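Local coordinates for protein uncharacterized tRNA/rRNA methyltransferase HI0380 (Haemophilus influenzae, PDB 3ILK) that probably methylates RNA as a member of the TrmH family, with S-adenosyl-L-methionine as the likely methyl donor, though its own substrate remains uncharacterized, at residues Met158-Leu161 with Val162-Lys166; Ala184-Phe187 with Asp188-Arg192. One frame throughout, in Å; residues are numbered along the deposited sequence.

Contact 1 (Met158-Leu161 with Val162-Lys166)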
loop_
_atom_site.group_PDB
_atom_site.type_symbol
_atom_site.label_atom_id
_atom_site.label_comp_id
_atom_site.label_asym_id
_atom_site.label_seq_id
_atom_site.Cartn_x
_atom_site.Cartn_y
_atom_site.Cartn_z
HETATM N N MSE A 158 -10.234 2.229 3.501
HETATM C CA MSE A 158 -9.010 2.133 4.337
HETATM C C MSE A 158 -9.242 2.755 5.714
HETATM O O MSE A 158 -8.755 2.243 6.699
HETATM C CB MSE A 158 -7.812 2.847 3.700
HETATM C CG MSE A 158 -7.331 2.222 2.404
HETATM SE SE MSE A 158 -6.719 0.379 2.668
HETATM C CE MSE A 158 -5.240 0.851 3.852
ATOM N N ALA A 159 -9.958 3.884 5.756
ATOM C CA ALA A 159 -10.285 4.520 7.041
ATOM C C ALA A 159 -11.151 3.589 7.904
ATOM O O ALA A 159 -10.884 3.410 9.083
ATOM C CB ALA A 159 -10.973 5.859 6.809
ATOM N N PHE A 160 -12.170 2.997 7.279
ATOM C CA PHE A 160 -13.034 2.016 7.906
ATOM C C PHE A 160 -12.263 0.805 8.508
ATOM O O PHE A 160 -12.528 0.413 9.665
ATOM C CB PHE A 160 -14.111 1.602 6.889
ATOM C CG PHE A 160 -14.965 0.413 7.305
ATOM C CD1 PHE A 160 -15.923 0.531 8.321
ATOM C CD2 PHE A 160 -14.852 -0.814 6.626
ATOM C CE1 PHE A 160 -16.719 -0.560 8.683
ATOM C CE2 PHE A 160 -15.645 -1.911 6.978
ATOM C CZ PHE A 160 -16.578 -1.785 7.999
ATOM N N LEU A 161 -11.293 0.268 7.750
ATOM C CA LEU A 161 -10.548 -0.925 8.153
ATOM C C LEU A 161 -9.584 -0.628 9.289
ATOM O O LEU A 161 -9.473 -1.410 10.217
ATOM C CB LEU A 161 -9.814 -1.561 6.960
ATOM C CG LEU A 161 -10.700 -2.006 5.764
ATOM C CD1 LEU A 161 -9.912 -2.410 4.527
ATOM C CD2 LEU A 161 -11.654 -3.127 6.142
ATOM N N VAL A 162 -8.899 0.510 9.204
ATOM C CA VAL A 162 -7.926 0.919 10.215
ATOM C C VAL A 162 -8.666 1.203 11.533
ATOM O O VAL A 162 -8.200 0.848 12.596
ATOM C CB VAL A 162 -7.107 2.150 9.730
ATOM C CG1 VAL A 162 -6.201 2.683 10.828
ATOM C CG2 VAL A 162 -6.270 1.789 8.509
ATOM N N GLN A 163 -9.842 1.817 11.443
ATOM C CA GLN A 163 -10.672 2.049 12.623
ATOM C C GLN A 163 -11.179 0.755 13.262
ATOM O O GLN A 163 -11.251 0.660 14.483
ATOM C CB GLN A 163 -11.846 2.959 12.274
ATOM C CG GLN A 163 -12.717 3.346 13.452
ATOM C CD GLN A 163 -14.104 3.728 12.999
ATOM O OE1 GLN A 163 -14.505 4.897 13.088
ATOM N NE2 GLN A 163 -14.839 2.750 12.459
ATOM N N ASN A 164 -11.547 -0.223 12.438
ATOM C CA ASN A 164 -11.988 -1.527 12.945
ATOM C C ASN A 164 -10.843 -2.399 13.448
ATOM O O ASN A 164 -11.040 -3.210 14.344
ATOM C CB ASN A 164 -12.811 -2.274 11.900
ATOM C CG ASN A 164 -14.208 -1.706 11.741
ATOM O OD1 ASN A 164 -14.393 -0.496 11.521
ATOM N ND2 ASN A 164 -15.209 -2.576 11.841
ATOM N N ASN A 165 -9.653 -2.231 12.874
ATOM C CA ASN A 165 -8.439 -2.876 13.396
ATOM C C ASN A 165 -8.057 -2.324 14.754
ATOM O O ASN A 165 -7.513 -3.039 15.597
ATOM C CB ASN A 165 -7.257 -2.679 12.445
ATOM C CG ASN A 165 -7.417 -3.442 11.142
ATOM O OD1 ASN A 165 -8.270 -4.329 11.026
ATOM N ND2 ASN A 165 -6.602 -3.090 10.142
ATOM N N LYS A 166 -8.313 -1.034 14.946
ATOM C CA LYS A 166 -8.078 -0.369 16.230
ATOM C C LYS A 166 -8.995 -0.913 17.338
ATOM O O LYS A 166 -8.528 -1.226 18.443
ATOM C CB LYS A 166 -8.268 1.144 16.092
ATOM C CG LYS A 166 -7.022 1.940 15.756
ATOM C CD LYS A 166 -7.112 3.298 16.421
ATOM C CE LYS A 166 -5.983 4.213 16.000
ATOM N NZ LYS A 166 -5.604 5.140 17.115
#

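Contact 2 (Ala184-Phe187 with Asp188-Arg192)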
loop_
_atom_site.group_PDB
_atom_site.type_symbol
_atom_site.label_atom_id
_atom_site.label_comp_id
_atom_site.label_asym_id
_atom_site.label_seq_id
_atom_site.Cartn_x
_atom_site.Cartn_y
_atom_site.Cartn_z
ATOM N N ALA A 184 17.463 -8.650 32.890
ATOM C CA ALA A 184 18.753 -8.585 33.508
ATOM C C ALA A 184 19.398 -9.949 33.400
ATOM O O ALA A 184 20.559 -10.044 33.017
ATOM C CB ALA A 184 18.620 -8.145 35.021
ATOM N N TYR A 185 18.646 -11.005 33.699
ATOM C CA TYR A 185 19.195 -12.344 33.606
ATOM C C TYR A 185 19.743 -12.544 32.200
ATOM O O TYR A 185 20.831 -13.101 32.024
ATOM C CB TYR A 185 18.134 -13.407 33.890
ATOM C CG TYR A 185 18.700 -14.808 33.830
ATOM C CD1 TYR A 185 19.014 -15.474 35.011
ATOM C CD2 TYR A 185 18.949 -15.470 32.577
ATOM C CE1 TYR A 185 19.542 -16.726 35.010
ATOM C CE2 TYR A 185 19.487 -16.741 32.563
ATOM C CZ TYR A 185 19.778 -17.359 33.805
ATOM O OH TYR A 185 20.289 -18.623 33.910
ATOM N N PHE A 186 18.982 -12.073 31.214
ATOM C CA PHE A 186 19.328 -12.205 29.756
ATOM C C PHE A 186 20.634 -11.493 29.414
ATOM O O PHE A 186 21.353 -11.892 28.483
ATOM C CB PHE A 186 18.219 -11.570 28.899
ATOM C CG PHE A 186 18.592 -11.383 27.401
ATOM C CD1 PHE A 186 18.939 -12.456 26.639
ATOM C CD2 PHE A 186 18.590 -10.114 26.802
ATOM C CE1 PHE A 186 19.263 -12.301 25.274
ATOM C CE2 PHE A 186 18.939 -9.944 25.481
ATOM C CZ PHE A 186 19.253 -11.032 24.703
ATOM N N PHE A 187 20.924 -10.396 30.114
ATOM C CA PHE A 187 22.142 -9.642 29.816
ATOM C C PHE A 187 23.341 -10.382 30.385
ATOM O O PHE A 187 24.291 -10.622 29.663
ATOM C CB PHE A 187 22.086 -8.186 30.309
ATOM C CG PHE A 187 21.036 -7.346 29.634
ATOM C CD1 PHE A 187 20.946 -7.298 28.230
ATOM C CD2 PHE A 187 20.173 -6.565 30.393
ATOM C CE1 PHE A 187 19.979 -6.507 27.606
ATOM C CE2 PHE A 187 19.205 -5.777 29.790
ATOM C CZ PHE A 187 19.096 -5.753 28.401
ATOM N N ASP A 188 23.285 -10.786 31.658
ATOM C CA ASP A 188 24.343 -11.635 32.224
ATOM C C ASP A 188 24.600 -12.914 31.420
ATOM O O ASP A 188 25.746 -13.323 31.255
ATOM C CB ASP A 188 24.049 -11.942 33.696
ATOM C CG ASP A 188 23.903 -10.682 34.504
ATOM O OD1 ASP A 188 23.743 -10.719 35.766
ATOM O OD2 ASP A 188 23.983 -9.619 33.842
ATOM N N TYR A 189 23.534 -13.506 30.890
ATOM C CA TYR A 189 23.618 -14.706 30.073
ATOM C C TYR A 189 24.328 -14.426 28.722
ATOM O O TYR A 189 25.241 -15.151 28.359
ATOM C CB TYR A 189 22.209 -15.302 29.889
ATOM C CG TYR A 189 22.108 -16.721 29.292
ATOM C CD1 TYR A 189 23.214 -17.583 29.233
ATOM C CD2 TYR A 189 20.869 -17.211 28.858
ATOM C CE1 TYR A 189 23.092 -18.874 28.758
ATOM C CE2 TYR A 189 20.728 -18.510 28.329
ATOM C CZ TYR A 189 21.846 -19.335 28.288
ATOM O OH TYR A 189 21.727 -20.619 27.795
ATOM N N THR A 190 23.888 -13.397 27.987
ATOM C CA THR A 190 24.594 -12.896 26.796
ATOM C C THR A 190 26.096 -12.658 27.098
ATOM O O THR A 190 26.968 -13.133 26.356
ATOM C CB THR A 190 23.951 -11.582 26.281
ATOM O OG1 THR A 190 22.571 -11.804 25.946
ATOM C CG2 THR A 190 24.702 -11.023 25.064
ATOM N N GLU A 191 26.384 -11.942 28.188
ATOM C CA GLU A 191 27.771 -11.633 28.589
ATOM C C GLU A 191 28.623 -12.872 28.803
ATOM O O GLU A 191 29.658 -13.047 28.142
ATOM C CB GLU A 191 27.837 -10.848 29.890
ATOM C CG GLU A 191 26.892 -9.681 30.029
ATOM C CD GLU A 191 27.140 -8.891 31.303
ATOM O OE1 GLU A 191 28.323 -8.789 31.725
ATOM O OE2 GLU A 191 26.149 -8.372 31.880
ATOM N N ARG A 192 28.207 -13.699 29.765
ATOM C CA ARG A 192 28.860 -14.980 30.018
ATOM C C ARG A 192 29.149 -15.771 28.724
ATOM O O ARG A 192 30.283 -16.210 28.495
ATOM C CB ARG A 192 28.049 -15.841 30.993
ATOM C CG ARG A 192 28.770 -17.162 31.290
ATOM C CD ARG A 192 28.097 -18.005 32.338
ATOM N NE ARG A 192 27.175 -18.972 31.749
ATOM C CZ ARG A 192 25.869 -18.972 31.974
ATOM N NH1 ARG A 192 25.340 -18.053 32.775
ATOM N NH2 ARG A 192 25.096 -19.894 31.412
#

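Contact 1 (Met158-Leu161 with Val162-Lys166)
Phe160 and Asn164 sit one helical turn apart, and the amide group of Asn164 lies over one face of the aromatic ring. The two planes are neither stacked nor perpendicular but 55° apart, and the amide sits off the ring centre, above the side nearest CE1 of Phe160, which is 4.1 Å from CG of Asn164. The ring gets there because CG of Phe160 stands anti to the backbone N (chi1 170°), which swings it along the helix toward the following turn. Val162 meets the preceding turn differently: its CG2 methyl rests 3.1 Å from O of Met158, the same carbonyl that accepts the hydrogen bond from the backbone N of Val162. Under these side chains runs ordinary alpha-helical i to i+4 bonding, from Val162 N to Met158 O through Asn165 N to Leu161 O, the last at 2.8 Å. The whole contact belongs to helix 145-169. Ala159 and Gln163 place one flank of it against Ala99 and Val103 of helix 95-104, while selenomethionine Met158 and Leu161 pack on Pro135 of the second subunit.

Contact 2 (Ala184-Phe187 with Asp188-Arg192)
Thr190 reaches back one helical turn to Phe186 by two hydrogen bonds that end on the same carbonyl oxygen. Its OG1 donates to O of Phe186 at 2.8 Å, and its backbone N donates to that oxygen at 3.0 Å with a nearly straight N-H...O angle of 170°. The two donors come from opposite faces of the carbonyl plane, so the hydroxyl supplements the helical bond without displacing it. A chi1 of -59°, with OG1 beside the backbone N, makes this possible and leaves the threonine hydroxyl with a partner inside the helix. Among the other main-chain bonds, O of Ala184 accepts from both Asp188 N and Phe187 N.

The same OG1 makes a ring contact as well, lying over one face of Phe186, 3.4 Å from CE1 and offset toward the rim. These bonds belong to helix 180-197, which packs with helices 204-216 and 220-240 in an all-helical region beyond the sheet-containing SPOUT-type part of the chain. Phe186 and Thr190 both touch Leu230 of helix 220-240, whereas Phe187 faces helix 204-216 and meets Tyr214 edge to face.

Apolar contact between aromatic side chains joins Tyr185 to Tyr189: CE2 of Tyr185 lies 4.0 Å from CD2 of Tyr189, which sits at the edge of the Tyr185 ring. Two polar ends turn to helix 220-240: the hydroxyl of Tyr189 is hydrogen-bonded to Glu234 and Ser231, and Arg192 forms a salt bridge with Glu234.

From the N terminus, the chain first builds the parallel sheet and its flanking helices, then enters helix 145-169, where contact 1 lies, and next helix 180-197, which carries contact 2. Each contact joins consecutive turns of a single helix, so neither closes a long loop; they follow in series and neither nest nor cross. Their centres are 41 Å apart and their nearest atoms about 29 Å, without touching. Contact 1 belongs to the part of the fold that meets helix 95-104 and the second subunit, whereas contact 2 belongs to the C-terminal helices, between helix 204-216 and helix 220-240. Both lie away from the predicted S-adenosyl-L-methionine site.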